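Local coordinates for CrtC domain-containing protein (Fusarium vanettenii 77-13-4, PDB 7A0Q) that probably hydrates the isoflavonoid phytoalexin kievitone, acting as a secreted fungal kievitone hydratase of the lipocalin-like CrtC family, at residues A[76-88]-A[116-128]. Sequence-based numbering, arbitrary orientation.
Sequences LAHYLDNPVYTYF and LDVSVGNNGIKSE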
loop_
_atom_site.group_PDB
_atom_site.type_symbol
_atom_site.label_atom_id
_atom_site.label_comp_id
_atom_site.label_asym_id
_atom_site.label_seq_id
_atom_site.Cartn_x
_atom_site.Cartn_y
_atom_site.Cartn_z
ATOM N N LEU A 76 5.895 -6.491 2.313
ATOM C CA LEU A 76 4.646 -6.316 1.585
ATOM C C LEU A 76 3.857 -7.616 1.572
ATOM O O LEU A 76 4.432 -8.693 1.408
ATOM C CB LEU A 76 4.929 -5.902 0.149
ATOM C CG LEU A 76 5.081 -4.425 -0.175
ATOM C CD1 LEU A 76 5.902 -3.653 0.855
ATOM C CD2 LEU A 76 5.727 -4.343 -1.523
ATOM N N ALA A 77 2.542 -7.513 1.743
ATOM C CA ALA A 77 1.637 -8.644 1.581
ATOM C C ALA A 77 0.408 -8.169 0.823
ATOM O O ALA A 77 -0.115 -7.089 1.113
ATOM C CB ALA A 77 1.207 -9.231 2.925
ATOM N N HIS A 78 -0.066 -8.973 -0.132
ATOM C CA HIS A 78 -1.198 -8.544 -0.945
ATOM C C HIS A 78 -1.986 -9.749 -1.437
ATOM O O HIS A 78 -1.405 -10.647 -2.053
ATOM C CB HIS A 78 -0.700 -7.727 -2.135
ATOM C CG HIS A 78 -1.785 -7.311 -3.077
ATOM N ND1 HIS A 78 -1.633 -7.355 -4.445
ATOM C CD2 HIS A 78 -3.039 -6.849 -2.848
ATOM C CE1 HIS A 78 -2.744 -6.926 -5.021
ATOM N NE2 HIS A 78 -3.617 -6.622 -4.074
ATOM N N TYR A 79 -3.298 -9.755 -1.189
ATOM C CA TYR A 79 -4.208 -10.749 -1.753
ATOM C C TYR A 79 -5.200 -10.056 -2.672
ATOM O O TYR A 79 -5.800 -9.049 -2.292
ATOM C CB TYR A 79 -4.974 -11.504 -0.661
ATOM C CG TYR A 79 -5.891 -12.596 -1.185
ATOM C CD1 TYR A 79 -7.174 -12.305 -1.644
ATOM C CD2 TYR A 79 -5.472 -13.923 -1.202
ATOM C CE1 TYR A 79 -8.020 -13.314 -2.113
ATOM C CE2 TYR A 79 -6.310 -14.933 -1.669
ATOM C CZ TYR A 79 -7.573 -14.620 -2.127
ATOM O OH TYR A 79 -8.395 -15.631 -2.577
ATOM N N LEU A 80 -5.390 -10.608 -3.868
ATOM C CA LEU A 80 -6.345 -10.063 -4.826
ATOM C C LEU A 80 -7.347 -11.140 -5.215
ATOM O O LEU A 80 -6.957 -12.240 -5.627
ATOM C CB LEU A 80 -5.631 -9.533 -6.077
ATOM C CG LEU A 80 -6.583 -8.921 -7.113
ATOM C CD1 LEU A 80 -7.189 -7.626 -6.596
ATOM C CD2 LEU A 80 -5.883 -8.678 -8.440
ATOM N N ASP A 81 -8.634 -10.827 -5.084
ATOM C CA ASP A 81 -9.681 -11.659 -5.656
ATOM C C ASP A 81 -10.073 -11.105 -7.018
ATOM O O ASP A 81 -10.287 -9.900 -7.163
ATOM C CB ASP A 81 -10.913 -11.735 -4.759
ATOM C CG ASP A 81 -12.004 -12.581 -5.385
ATOM O OD1 ASP A 81 -11.799 -13.809 -5.482
ATOM O OD2 ASP A 81 -13.033 -12.018 -5.819
ATOM N N ASN A 82 -10.171 -11.988 -8.009
ATOM C CA ASN A 82 -10.478 -11.616 -9.385
ATOM C C ASN A 82 -11.336 -12.723 -9.981
ATOM O O ASN A 82 -11.233 -13.875 -9.546
ATOM C CB ASN A 82 -9.178 -11.416 -10.187
ATOM C CG ASN A 82 -9.413 -11.181 -11.663
ATOM O OD1 ASN A 82 -9.533 -12.126 -12.443
ATOM N ND2 ASN A 82 -9.468 -9.918 -12.056
ATOM N N PRO A 83 -12.213 -12.409 -10.941
ATOM C CA PRO A 83 -13.083 -13.464 -11.493
ATOM C C PRO A 83 -12.330 -14.603 -12.162
ATOM O O PRO A 83 -12.831 -15.736 -12.182
ATOM C CB PRO A 83 -13.957 -12.698 -12.495
ATOM C CG PRO A 83 -13.993 -11.312 -11.963
ATOM C CD PRO A 83 -12.630 -11.068 -11.384
ATOM N N VAL A 84 -11.140 -14.349 -12.698
ATOM C CA VAL A 84 -10.388 -15.381 -13.408
ATOM C C VAL A 84 -9.518 -16.197 -12.461
ATOM O O VAL A 84 -9.376 -17.410 -12.630
ATOM C CB VAL A 84 -9.547 -14.731 -14.525
ATOM C CG1 VAL A 84 -8.826 -15.797 -15.343
ATOM C CG2 VAL A 84 -10.436 -13.866 -15.411
ATOM N N TYR A 85 -8.918 -15.551 -11.467
ATOM C CA TYR A 85 -8.016 -16.226 -10.545
ATOM C C TYR A 85 -7.904 -15.368 -9.295
ATOM O O TYR A 85 -8.367 -14.228 -9.256
ATOM C CB TYR A 85 -6.631 -16.462 -11.172
ATOM C CG TYR A 85 -5.998 -15.230 -11.804
ATOM C CD1 TYR A 85 -5.608 -14.141 -11.029
ATOM C CD2 TYR A 85 -5.780 -15.159 -13.175
ATOM C CE1 TYR A 85 -5.027 -13.020 -11.596
ATOM C CE2 TYR A 85 -5.204 -14.039 -13.756
ATOM C CZ TYR A 85 -4.834 -12.969 -12.961
ATOM O OH TYR A 85 -4.260 -11.850 -13.522
ATOM N N THR A 86 -7.281 -15.934 -8.270
ATOM C CA THR A 86 -6.848 -15.171 -7.113
ATOM C C THR A 86 -5.332 -15.193 -7.075
ATOM O O THR A 86 -4.688 -16.004 -7.740
ATOM C CB THR A 86 -7.395 -15.761 -5.810
ATOM O OG1 THR A 86 -6.768 -17.032 -5.588
ATOM C CG2 THR A 86 -8.887 -15.956 -5.882
ATOM N N TYR A 87 -4.749 -14.320 -6.260
ATOM C CA TYR A 87 -3.336 -14.490 -5.980
ATOM C C TYR A 87 -2.991 -13.874 -4.641
ATOM O O TYR A 87 -3.709 -13.023 -4.109
ATOM C CB TYR A 87 -2.432 -13.923 -7.085
ATOM C CG TYR A 87 -2.469 -12.431 -7.370
ATOM C CD1 TYR A 87 -1.966 -11.497 -6.467
ATOM C CD2 TYR A 87 -2.920 -11.967 -8.596
ATOM C CE1 TYR A 87 -1.968 -10.134 -6.770
ATOM C CE2 TYR A 87 -2.913 -10.605 -8.908
ATOM C CZ TYR A 87 -2.441 -9.696 -7.988
ATOM O OH TYR A 87 -2.426 -8.349 -8.286
ATOM N N PHE A 88 -1.903 -14.378 -4.078
ATOM C CA PHE A 88 -1.216 -13.743 -2.969
ATOM C C PHE A 88 0.202 -13.454 -3.418
ATOM O O PHE A 88 0.837 -14.292 -4.068
ATOM C CB PHE A 88 -1.203 -14.641 -1.723
ATOM C CG PHE A 88 -0.555 -14.003 -0.514
ATOM C CD1 PHE A 88 -1.267 -13.114 0.291
ATOM C CD2 PHE A 88 0.762 -14.303 -0.178
ATOM C CE1 PHE A 88 -0.664 -12.533 1.415
ATOM C CE2 PHE A 88 1.371 -13.731 0.939
ATOM C CZ PHE A 88 0.653 -12.842 1.741
ATOM N N LEU A 116 -12.856 -12.170 7.516
ATOM C CA LEU A 116 -11.695 -11.919 6.672
ATOM C C LEU A 116 -10.697 -13.051 6.892
ATOM O O LEU A 116 -10.105 -13.165 7.970
ATOM C CB LEU A 116 -11.070 -10.555 6.979
ATOM C CG LEU A 116 -9.732 -10.280 6.287
ATOM C CD1 LEU A 116 -9.825 -10.564 4.788
ATOM C CD2 LEU A 116 -9.307 -8.840 6.550
ATOM N N ASP A 117 -10.519 -13.878 5.859
ATOM C CA ASP A 117 -9.541 -14.971 5.892
ATOM C C ASP A 117 -9.286 -15.341 4.425
ATOM O O ASP A 117 -9.975 -16.194 3.861
ATOM C CB ASP A 117 -10.046 -16.158 6.711
ATOM C CG ASP A 117 -8.979 -17.225 6.940
ATOM O OD1 ASP A 117 -7.947 -17.232 6.248
ATOM O OD2 ASP A 117 -9.195 -18.104 7.807
ATOM N N VAL A 118 -8.314 -14.666 3.814
ATOM C CA VAL A 118 -7.982 -14.878 2.409
ATOM C C VAL A 118 -6.594 -15.499 2.336
ATOM O O VAL A 118 -5.679 -15.106 3.076
ATOM C CB VAL A 118 -8.054 -13.580 1.577
ATOM C CG1 VAL A 118 -9.521 -13.070 1.461
ATOM C CG2 VAL A 118 -7.128 -12.510 2.147
ATOM N N SER A 119 -6.434 -16.477 1.450
ATOM C CA SER A 119 -5.162 -17.178 1.397
ATOM C C SER A 119 -4.977 -17.868 0.056
ATOM O O SER A 119 -5.942 -18.198 -0.640
ATOM C CB SER A 119 -5.065 -18.211 2.522
ATOM O OG SER A 119 -6.087 -19.184 2.379
ATOM N N VAL A 120 -3.713 -18.080 -0.293
ATOM C CA VAL A 120 -3.315 -19.039 -1.319
ATOM C C VAL A 120 -2.266 -19.917 -0.651
ATOM O O VAL A 120 -1.181 -19.432 -0.302
ATOM C CB VAL A 120 -2.759 -18.376 -2.590
ATOM C CG1 VAL A 120 -2.332 -19.445 -3.602
ATOM C CG2 VAL A 120 -3.796 -17.428 -3.220
ATOM N N GLY A 121 -2.592 -21.190 -0.447
ATOM C CA GLY A 121 -1.674 -22.006 0.322
ATOM C C GLY A 121 -1.596 -21.518 1.758
ATOM O O GLY A 121 -2.568 -21.016 2.327
ATOM N N ASN A 122 -0.413 -21.663 2.351
ATOM C CA ASN A 122 -0.176 -21.231 3.730
ATOM C C ASN A 122 0.306 -19.791 3.800
ATOM O O ASN A 122 1.215 -19.460 4.562
ATOM C CB ASN A 122 0.823 -22.168 4.402
ATOM C CG ASN A 122 0.683 -22.186 5.917
ATOM O OD1 ASN A 122 -0.269 -21.633 6.480
ATOM N ND2 ASN A 122 1.638 -22.823 6.588
ATOM N N ASN A 123 -0.287 -18.918 2.985
ATOM C CA ASN A 123 0.065 -17.512 2.890
ATOM C C ASN A 123 -1.233 -16.735 2.773
ATOM O O ASN A 123 -2.138 -17.169 2.063
ATOM C CB ASN A 123 0.927 -17.219 1.651
ATOM C CG ASN A 123 1.945 -18.307 1.366
ATOM O OD1 ASN A 123 2.978 -18.380 2.019
ATOM N ND2 ASN A 123 1.667 -19.142 0.366
ATOM N N GLY A 124 -1.339 -15.595 3.447
ATOM C CA GLY A 124 -2.548 -14.808 3.275
ATOM C C GLY A 124 -2.656 -13.649 4.253
ATOM O O GLY A 124 -1.665 -13.211 4.853
ATOM N N ILE A 125 -3.885 -13.136 4.359
ATOM C CA ILE A 125 -4.238 -12.044 5.262
ATOM C C ILE A 125 -5.515 -12.448 5.979
ATOM O O ILE A 125 -6.452 -12.952 5.352
ATOM C CB ILE A 125 -4.412 -10.709 4.507
ATOM C CG1 ILE A 125 -3.069 -10.260 3.904
ATOM C CG2 ILE A 125 -4.981 -9.630 5.431
ATOM C CD1 ILE A 125 -3.178 -9.079 2.941
ATOM N N LYS A 126 -5.541 -12.295 7.298
ATOM C CA LYS A 126 -6.750 -12.679 8.006
ATOM C C LYS A 126 -6.973 -11.760 9.193
ATOM O O LYS A 126 -6.032 -11.193 9.756
ATOM C CB LYS A 126 -6.687 -14.139 8.483
ATOM C CG LYS A 126 -5.591 -14.415 9.493
ATOM C CD LYS A 126 -5.524 -15.912 9.870
ATOM C CE LYS A 126 -6.810 -16.385 10.541
ATOM N NZ LYS A 126 -6.654 -17.748 11.156
ATOM N N SER A 127 -8.230 -11.647 9.592
ATOM C CA SER A 127 -8.542 -10.913 10.800
ATOM C C SER A 127 -8.479 -11.853 11.997
ATOM O O SER A 127 -8.907 -13.009 11.921
ATOM C CB SER A 127 -9.919 -10.270 10.711
ATOM O OG SER A 127 -10.358 -9.888 12.001
ATOM N N GLU A 128 -7.931 -11.341 13.098
ATOM C CA GLU A 128 -7.902 -12.028 14.385
ATOM C C GLU A 128 -8.712 -11.254 15.416
ATOM O O GLU A 128 -8.421 -11.302 16.612
ATOM C CB GLU A 128 -6.467 -12.216 14.879
ATOM C CG GLU A 128 -5.503 -12.872 13.896
ATOM C CD GLU A 128 -5.663 -14.378 13.817
ATOM O OE1 GLU A 128 -6.697 -14.892 14.303
ATOM O OE2 GLU A 128 -4.751 -15.053 13.271
HETATM O O HOH W 1 -8.841 -16.938 -0.115
#
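Val118 lies over one face of the Tyr79 ring, its CB 3.5 Å from the ring centroid, a CH-pi contact made close by the compact beta-branched side chain. At the ring's edge, near its plane, Ser119 O comes 3.4 Å from Tyr79 CE2, while Val120 CG2 approaches obliquely. The Phe88 ring has the backbone of Asn123 and Gly124 over one face and Ile125 CG1 at its edge. Glycine suits this place: Gly124 has extended backbone angles (phi 171°) that favour it, and with no side chain its CA can sit 3.5 Å from Phe88 CE1. Both aromatic rings hold CG anti to the backbone N (chi1 -177°), which carries them from neighbouring strands onto the second hairpin.

The motif is two antiparallel beta hairpins packed face to face, one of strands 72-81 and 86-94, the other of 117-120 and 123-127. Segments 76-81 and 86-88 run nearly perpendicular to the second hairpin (76-81 and 123-127 at 85°), consistent with the lipocalin-like (calycin) family of this N-terminal domain. No direct hydrogen bond joins the two segments, so apolar contact dominates: Val120 CG2 lies 3.9 Å from Tyr79 CE2 and, passing the Phe88 backbone, 3.7 Å from Phe88 N, and the long Ile125 extends CD1 toward Ala77, whose small methyl accepts it.

Tyr79 OH is hydrogen-bonded to Thr110 and to a water, and that water accepts from Ser119 N, bridging the hairpins. Asn123 ND2 donates to Val120 O (2.9 Å) across its own turn, and its OD1 accepts from Asn141 N. Thr86 and Ser119, with Ser109, form the magnesium site beside the packed surface.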